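Local coordinates for SIRV1 hypothetical protein ORF119 (Sulfolobus islandicus rudivirus 1 variant xx, PDB 2X3G) that probably acts as a dimeric HUH-type replication initiator (Rep) that nicks viral DNA, at residues 9-13 against 46-50; 33-37 against 65-69. All coordinates share one frame; numbering follows the deposited sequence.

Contact 1. Residues 9-13 against 46-50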
ATOM      1  N   PHE A   9       6.026 -20.594  -6.223  1.00 17.25           N
ATOM      2  CA  PHE A   9       5.411 -21.416  -5.190  1.00 15.90           C
ATOM      3  C   PHE A   9       4.077 -21.962  -5.682  1.00 15.05           C
ATOM      4  O   PHE A   9       3.760 -23.121  -5.475  1.00 15.58           O
ATOM      5  CB  PHE A   9       5.203 -20.630  -3.891  1.00 15.50           C
ATOM      6  CG  PHE A   9       6.465 -20.113  -3.257  1.00 16.78           C
ATOM      7  CD1 PHE A   9       7.700 -20.695  -3.489  1.00 17.63           C
ATOM      8  CD2 PHE A   9       6.399 -19.054  -2.373  1.00 17.09           C
ATOM      9  CE1 PHE A   9       8.833 -20.205  -2.878  1.00 19.82           C
ATOM     10  CE2 PHE A   9       7.526 -18.577  -1.756  1.00 18.83           C
ATOM     11  CZ  PHE A   9       8.740 -19.135  -2.013  1.00 18.33           C
ATOM     12  N   HIS A  10       3.290 -21.146  -6.371  1.00 14.63           N
ATOM     13  CA  HIS A  10       1.984 -21.612  -6.831  1.00 13.99           C
ATOM     14  C   HIS A  10       2.111 -22.904  -7.640  1.00 14.23           C
ATOM     15  O   HIS A  10       1.293 -23.814  -7.516  1.00 14.02           O
ATOM     16  CB  HIS A  10       1.334 -20.557  -7.711  1.00 13.31           C
ATOM     17  CG  HIS A  10      -0.077 -20.872  -8.082  1.00 13.37           C
ATOM     18  ND1 HIS A  10      -1.002 -21.343  -7.182  1.00 13.12           N
ATOM     19  CD2 HIS A  10      -0.723 -20.770  -9.268  1.00 11.86           C
ATOM     20  CE1 HIS A  10      -2.163 -21.512  -7.793  1.00 14.32           C
ATOM     21  NE2 HIS A  10      -2.025 -21.151  -9.053  1.00 14.13           N
ATOM     22  N   PHE A  11       3.148 -22.974  -8.458  1.00 14.51           N
ATOM     23  CA  PHE A  11       3.296 -24.077  -9.393  1.00 14.69           C
ATOM     24  C   PHE A  11       4.305 -25.120  -8.935  1.00 15.11           C
ATOM     25  O   PHE A  11       4.711 -25.970  -9.735  1.00 15.38           O
ATOM     26  CB  PHE A  11       3.635 -23.526 -10.780  1.00 15.58           C
ATOM     27  CG  PHE A  11       2.494 -22.847 -11.463  1.00 15.43           C
ATOM     28  CD1 PHE A  11       1.392 -23.580 -11.860  1.00 16.67           C
ATOM     29  CD2 PHE A  11       2.525 -21.476 -11.742  1.00 15.94           C
ATOM     30  CE1 PHE A  11       0.337 -22.970 -12.521  1.00 18.96           C
ATOM     31  CE2 PHE A  11       1.484 -20.867 -12.411  1.00 17.53           C
ATOM     32  CZ  PHE A  11       0.388 -21.604 -12.791  1.00 17.96           C
ATOM     33  N   SER A  12       4.707 -25.069  -7.658  1.00 14.45           N
ATOM     34  CA  SER A  12       5.547 -26.108  -7.053  1.00 14.93           C
ATOM     35  C   SER A  12       4.952 -26.723  -5.792  1.00 14.67           C
ATOM     36  O   SER A  12       5.458 -27.723  -5.296  1.00 14.09           O
ATOM     37  CB  SER A  12       6.954 -25.561  -6.752  1.00 15.23           C
ATOM     38  OG  SER A  12       6.909 -24.316  -6.069  1.00 14.97           O
ATOM     39  N   TYR A  13       3.884 -26.121  -5.265  1.00 14.39           N
ATOM     40  CA  TYR A  13       3.160 -26.657  -4.117  1.00 14.88           C
ATOM     41  C   TYR A  13       1.801 -27.174  -4.535  1.00 14.75           C
ATOM     42  O   TYR A  13       1.149 -26.580  -5.377  1.00 15.23           O
ATOM     43  CB  TYR A  13       3.020 -25.577  -3.018  1.00 14.41           C
ATOM     44  CG  TYR A  13       4.322 -25.359  -2.308  1.00 15.16           C
ATOM     45  CD1 TYR A  13       4.595 -25.991  -1.096  1.00 15.17           C
ATOM     46  CD2 TYR A  13       5.327 -24.594  -2.864  1.00 13.67           C
ATOM     47  CE1 TYR A  13       5.786 -25.813  -0.471  1.00 16.00           C
ATOM     48  CE2 TYR A  13       6.522 -24.409  -2.238  1.00 16.01           C
ATOM     49  CZ  TYR A  13       6.763 -25.038  -1.038  1.00 16.85           C
ATOM     50  OH  TYR A  13       7.977 -24.896  -0.403  1.00 16.98           O
ATOM     51  N   LYS A  46       6.555 -27.940   7.214  1.00 24.84           N
ATOM     52  CA  LYS A  46       7.785 -27.147   7.402  1.00 25.56           C
ATOM     53  C   LYS A  46       8.323 -26.540   6.097  1.00 24.38           C
ATOM     54  O   LYS A  46       9.165 -25.639   6.138  1.00 25.69           O
ATOM     55  CB  LYS A  46       8.872 -27.969   8.079  1.00 28.01           C
ATOM     56  CG  LYS A  46       8.466 -28.485   9.468  1.00 30.98           C
ATOM     57  CD  LYS A  46       9.621 -28.541  10.418  1.00 36.04           C
ATOM     58  CE  LYS A  46       9.188 -29.044  11.781  1.00 37.13           C
ATOM     59  NZ  LYS A  46      10.107 -28.547  12.839  1.00 42.17           N
ATOM     60  N   ASN A  47       7.866 -27.046   4.953  1.00 23.19           N
ATOM     61  CA  ASN A  47       8.216 -26.481   3.629  1.00 22.03           C
ATOM     62  C   ASN A  47       7.296 -25.372   3.127  1.00 20.07           C
ATOM     63  O   ASN A  47       7.519 -24.817   2.035  1.00 19.31           O
ATOM     64  CB  ASN A  47       8.209 -27.582   2.564  1.00 22.50           C
ATOM     65  CG  ASN A  47       9.219 -28.666   2.832  1.00 26.16           C
ATOM     66  OD1 ASN A  47      10.349 -28.397   3.260  1.00 29.79           O
ATOM     67  ND2 ASN A  47       8.825 -29.913   2.570  1.00 28.54           N
ATOM     68  N   SER A  48       6.251 -25.061   3.886  1.00 19.13           N
ATOM     69  CA  SER A  48       5.221 -24.132   3.457  1.00 17.95           C
ATOM     70  C   SER A  48       5.759 -22.721   3.346  1.00 17.45           C
ATOM     71  O   SER A  48       6.796 -22.395   3.950  1.00 17.67           O
ATOM     72  CB  SER A  48       4.045 -24.143   4.441  1.00 17.55           C
ATOM     73  OG  SER A  48       4.490 -23.908   5.766  1.00 17.47           O
ATOM     74  N   HIS A  49       5.053 -21.912   2.560  1.00 16.86           N
ATOM     75  CA  HIS A  49       5.288 -20.466   2.458  1.00 17.37           C
ATOM     76  C   HIS A  49       4.002 -19.695   2.643  1.00 16.49           C
ATOM     77  O   HIS A  49       2.922 -20.176   2.317  1.00 15.61           O
ATOM     78  CB  HIS A  49       5.897 -20.129   1.106  1.00 18.04           C
ATOM     79  CG  HIS A  49       7.271 -20.690   0.931  1.00 19.65           C
ATOM     80  ND1 HIS A  49       8.360 -20.226   1.637  1.00 21.34           N
ATOM     81  CD2 HIS A  49       7.724 -21.705   0.157  1.00 20.74           C
ATOM     82  CE1 HIS A  49       9.433 -20.919   1.292  1.00 21.99           C
ATOM     83  NE2 HIS A  49       9.077 -21.818   0.390  1.00 20.28           N
ATOM     84  N   VAL A  50       4.114 -18.499   3.193  1.00 16.52           N
ATOM     85  CA  VAL A  50       2.932 -17.699   3.505  1.00 16.62           C
ATOM     86  C   VAL A  50       3.210 -16.279   3.071  1.00 16.90           C
ATOM     87  O   VAL A  50       4.244 -15.707   3.425  1.00 17.68           O
ATOM     88  CB  VAL A  50       2.581 -17.722   4.984  1.00 17.62           C
ATOM     89  CG1 VAL A  50       1.353 -16.837   5.264  1.00 17.31           C
ATOM     90  CG2 VAL A  50       2.305 -19.156   5.461  1.00 17.08           C
TER
HETATM   91  O   HOH W   1      11.063 -23.428  -0.200  1.00 35.01           O
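Phe9, in the last turn of helix 2-10, lays its ring against the imidazole of His49 in an offset stack. The two planes are only 3° from parallel and the ring centroids are 3.9 Å apart. CE2 of Phe9 makes the closest touch, 3.4 Å from CG of His49. CD2 of the imidazole lies over the centre of the phenyl ring. In His49, CG is anti to the carbonyl carbon (chi1 -66°), which swings the imidazole over to the helix end. The backbone of Phe9 also shapes the turn that follows: its O accepts from the N of both Ser12 and Tyr13. Phe11 has already left helical geometry, and the chain turns back toward 46-50.

Phe9, Tyr13 and His49 form an aromatic cluster. It joins the end of the N-terminal helix to the start of strand 49-55, an outermost strand of the four-stranded antiparallel sheet in this chain. Phe70 of the adjoining strand meets Phe9 edge-to-face.

Tyr13 closes the segment. Its OH donates a very short hydrogen bond, 2.5 Å, to the backbone O of Asn47, and that O lies at the edge of the Tyr13 ring, near its plane. The same OH lies 3.2 Å from CD2 of His49. The phenol and imidazole planes are turned 84° to each other, with centroids 5.6 Å apart. A water is 2.6 Å from NE2 of His49 and gives Tyr13 OH a weak bond. On the other ring nitrogen, ND1 of His49 is hydrogen-bonded to the C-terminal OXT of Ser119 of the second subunit.

Contact 2. Residues 33-37 against 65-69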
ATOM      1  N   ILE A  33      -0.688 -11.916  15.466  1.00 35.77           N
ATOM      2  CA  ILE A  33      -1.638 -12.738  14.708  1.00 33.74           C
ATOM      3  C   ILE A  33      -0.955 -13.420  13.547  1.00 31.06           C
ATOM      4  O   ILE A  33      -1.012 -14.636  13.418  1.00 29.54           O
ATOM      5  CB  ILE A  33      -2.821 -11.886  14.146  1.00 33.79           C
ATOM      6  CG1 ILE A  33      -3.698 -11.356  15.285  1.00 35.76           C
ATOM      7  CG2 ILE A  33      -3.676 -12.699  13.200  1.00 31.55           C
ATOM      8  CD1 ILE A  33      -4.314 -10.008  14.977  1.00 36.75           C
ATOM      9  N   PHE A  34      -0.332 -12.627  12.683  1.00 30.22           N
ATOM     10  CA  PHE A  34       0.339 -13.163  11.501  1.00 28.34           C
ATOM     11  C   PHE A  34       1.482 -14.106  11.892  1.00 27.87           C
ATOM     12  O   PHE A  34       1.643 -15.164  11.294  1.00 26.85           O
ATOM     13  CB  PHE A  34       0.884 -12.030  10.618  1.00 28.48           C
ATOM     14  CG  PHE A  34      -0.148 -11.352   9.733  1.00 28.37           C
ATOM     15  CD1 PHE A  34      -1.508 -11.658   9.802  1.00 28.99           C
ATOM     16  CD2 PHE A  34       0.252 -10.358   8.853  1.00 28.67           C
ATOM     17  CE1 PHE A  34      -2.425 -11.011   8.977  1.00 28.01           C
ATOM     18  CE2 PHE A  34      -0.678  -9.702   8.026  1.00 27.98           C
ATOM     19  CZ  PHE A  34      -2.007 -10.029   8.092  1.00 27.30           C
ATOM     20  N   ARG A  35       2.286 -13.709  12.870  1.00 29.51           N
ATOM     21  CA  ARG A  35       3.377 -14.559  13.345  1.00 29.67           C
ATOM     22  C   ARG A  35       2.880 -15.915  13.840  1.00 28.32           C
ATOM     23  O   ARG A  35       3.379 -16.960  13.422  1.00 27.27           O
ATOM     24  CB  ARG A  35       4.163 -13.867  14.452  1.00 31.60           C
ATOM     25  CG  ARG A  35       5.163 -14.786  15.131  1.00 33.89           C
ATOM     26  CD  ARG A  35       6.043 -14.044  16.095  1.00 35.99           C
ATOM     27  NE  ARG A  35       5.323 -13.489  17.247  1.00 38.65           N
ATOM     28  CZ  ARG A  35       4.847 -14.202  18.271  1.00 39.40           C
ATOM     29  NH1 ARG A  35       4.967 -15.527  18.311  1.00 39.14           N
ATOM     30  NH2 ARG A  35       4.236 -13.582  19.264  1.00 41.02           N
ATOM     31  N   LYS A  36       1.899 -15.897  14.730  1.00 28.25           N
ATOM     32  CA  LYS A  36       1.362 -17.140  15.271  1.00 27.97           C
ATOM     33  C   LYS A  36       0.664 -17.978  14.208  1.00 25.29           C
ATOM     34  O   LYS A  36       0.725 -19.212  14.243  1.00 24.74           O
ATOM     35  CB  LYS A  36       0.404 -16.869  16.430  1.00 29.36           C
ATOM     36  CG  LYS A  36       1.106 -16.565  17.743  1.00 32.04           C
ATOM     37  CD  LYS A  36       0.161 -16.687  18.914  1.00 34.05           C
ATOM     38  CE  LYS A  36       0.917 -17.043  20.187  1.00 37.79           C
ATOM     39  NZ  LYS A  36       0.186 -16.642  21.411  1.00 39.75           N
ATOM     40  N   PHE A  37      -0.004 -17.315  13.266  1.00 23.81           N
ATOM     41  CA  PHE A  37      -0.563 -18.012  12.116  1.00 21.63           C
ATOM     42  C   PHE A  37       0.560 -18.657  11.303  1.00 20.68           C
ATOM     43  O   PHE A  37       0.453 -19.801  10.889  1.00 19.81           O
ATOM     44  CB  PHE A  37      -1.391 -17.064  11.235  1.00 21.53           C
ATOM     45  CG  PHE A  37      -2.049 -17.746  10.080  1.00 19.80           C
ATOM     46  CD1 PHE A  37      -3.263 -18.401  10.239  1.00 21.95           C
ATOM     47  CD2 PHE A  37      -1.459 -17.747   8.829  1.00 20.30           C
ATOM     48  CE1 PHE A  37      -3.855 -19.050   9.167  1.00 21.08           C
ATOM     49  CE2 PHE A  37      -2.047 -18.405   7.783  1.00 18.52           C
ATOM     50  CZ  PHE A  37      -3.232 -19.047   7.945  1.00 19.58           C
ATOM     51  N   TYR A  65      -7.313  -8.619   6.039  1.00 23.17           N
ATOM     52  CA  TYR A  65      -6.092  -9.371   5.741  1.00 22.53           C
ATOM     53  C   TYR A  65      -6.309 -10.254   4.522  1.00 20.37           C
ATOM     54  O   TYR A  65      -7.376 -10.816   4.354  1.00 18.27           O
ATOM     55  CB  TYR A  65      -5.705 -10.315   6.886  1.00 22.95           C
ATOM     56  CG  TYR A  65      -5.594  -9.748   8.288  1.00 25.28           C
ATOM     57  CD1 TYR A  65      -5.929 -10.540   9.385  1.00 26.14           C
ATOM     58  CD2 TYR A  65      -5.130  -8.462   8.527  1.00 26.32           C
ATOM     59  CE1 TYR A  65      -5.821 -10.076  10.677  1.00 26.96           C
ATOM     60  CE2 TYR A  65      -5.010  -7.982   9.810  1.00 27.77           C
ATOM     61  CZ  TYR A  65      -5.361  -8.798  10.889  1.00 29.09           C
ATOM     62  OH  TYR A  65      -5.250  -8.350  12.172  1.00 30.98           O
ATOM     63  N   HIS A  66      -5.292 -10.393   3.690  1.00 19.29           N
ATOM     64  CA  HIS A  66      -5.295 -11.392   2.618  1.00 18.95           C
ATOM     65  C   HIS A  66      -4.051 -12.230   2.794  1.00 18.39           C
ATOM     66  O   HIS A  66      -2.981 -11.696   3.048  1.00 18.91           O
ATOM     67  CB  HIS A  66      -5.291 -10.761   1.220  1.00 19.16           C
ATOM     68  CG  HIS A  66      -6.467  -9.894   0.933  1.00 22.43           C
ATOM     69  ND1 HIS A  66      -7.746 -10.389   0.784  1.00 24.32           N
ATOM     70  CD2 HIS A  66      -6.557  -8.557   0.759  1.00 24.36           C
ATOM     71  CE1 HIS A  66      -8.572  -9.392   0.534  1.00 25.95           C
ATOM     72  NE2 HIS A  66      -7.877  -8.269   0.521  1.00 26.93           N
ATOM     73  N   ILE A  67      -4.198 -13.542   2.651  1.00 17.95           N
ATOM     74  CA  ILE A  67      -3.118 -14.460   2.893  1.00 18.15           C
ATOM     75  C   ILE A  67      -3.096 -15.522   1.804  1.00 17.70           C
ATOM     76  O   ILE A  67      -4.128 -16.112   1.514  1.00 17.54           O
ATOM     77  CB  ILE A  67      -3.279 -15.132   4.272  1.00 17.85           C
ATOM     78  CG1 ILE A  67      -3.334 -14.092   5.393  1.00 19.37           C
ATOM     79  CG2 ILE A  67      -2.129 -16.079   4.566  1.00 18.64           C
ATOM     80  CD1 ILE A  67      -3.319 -14.717   6.784  1.00 20.74           C
ATOM     81  N   LEU A  68      -1.926 -15.745   1.197  1.00 17.56           N
ATOM     82  CA  LEU A  68      -1.688 -16.957   0.407  1.00 16.33           C
ATOM     83  C   LEU A  68      -0.846 -17.932   1.196  1.00 15.81           C
ATOM     84  O   LEU A  68       0.199 -17.577   1.742  1.00 16.34           O
ATOM     85  CB  LEU A  68      -0.949 -16.669  -0.890  1.00 16.56           C
ATOM     86  CG  LEU A  68      -1.727 -16.040  -2.006  1.00 16.89           C
ATOM     87  CD1 LEU A  68      -0.744 -15.778  -3.151  1.00 15.34           C
ATOM     88  CD2 LEU A  68      -2.867 -16.930  -2.449  1.00 14.78           C
ATOM     89  N   VAL A  69      -1.324 -19.160   1.261  1.00 14.78           N
ATOM     90  CA  VAL A  69      -0.603 -20.250   1.920  1.00 14.17           C
ATOM     91  C   VAL A  69      -0.279 -21.267   0.816  1.00 13.85           C
ATOM     92  O   VAL A  69      -1.169 -21.764   0.141  1.00 13.09           O
ATOM     93  CB  VAL A  69      -1.442 -20.885   3.043  1.00 14.71           C
ATOM     94  CG1 VAL A  69      -0.764 -22.159   3.590  1.00 14.04           C
ATOM     95  CG2 VAL A  69      -1.694 -19.876   4.187  1.00 15.47           C
TER
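Phe34 points a ring edge at the face of Tyr65, an edge-to-face pair with planes at 70° and centroids 4.7 Å apart. Two atoms of that edge do the touching. CE1 of Phe34 is 3.5 Å from CG of Tyr65, and CZ of Phe34 is 3.5 Å from CD2 of Tyr65. The edge meets the phenol ring off centre, toward the CB end.

Ile33 meets the far end of the same phenol. Its CD1 comes within 3.4 Å of Tyr65 OH, which is hydrogen-bonded to Thr30 OG1 at the start of the same helix. The two side chains run nearly at right angles.

Phe37 uses its ring differently. Its CG stands opposite the backbone N (chi1 -177°), and the ring reaches toward the strand. Ile67 CD1 packs over one face. Val69 CG2 lies at the edge, in the ring plane, 3.9 Å from CE2 of Phe37. Ile67 CG2 is 4.0 Å from that same CE2.

Every second residue of the strand, Tyr65, Ile67 and Val69, faces the helix, so this is helix-on-sheet packing in the core. The axes of 33-37 and 65-69 run 20° from parallel, with a closest approach of 12.0 Å. Met84 touches Ile33, Phe37 and Ile67. Strand 64-71 is an inner strand, bonded to 15-22 and 49-55 on its two sides. Leu68 packs on helix 99-109 across the other face of the sheet.

The centres of contacts 1 and 2 lie about 14 Å apart, yet the two touch. Val50 CG1 packs 3.6 Å from Ile67 CG2, between neighbouring strands 49-55 and 64-71 of the antiparallel sheet. The segments alternate along the chain: 9-13, 33-37, 46-50, then 65-69. A short loop, which includes 46-48, links helix 30-44 to strand 49-55, and strand 64-71 follows. Contact 2 is buried near the centre of the chain, where this helix, the first crossover of a ferredoxin-like fold, packs on the sheet. Contact 1 is at the surface, where helix 2-10 meets the beginning of strand 49-55. One therefore belongs to the core, while the other borders the C-terminal tail of the second subunit.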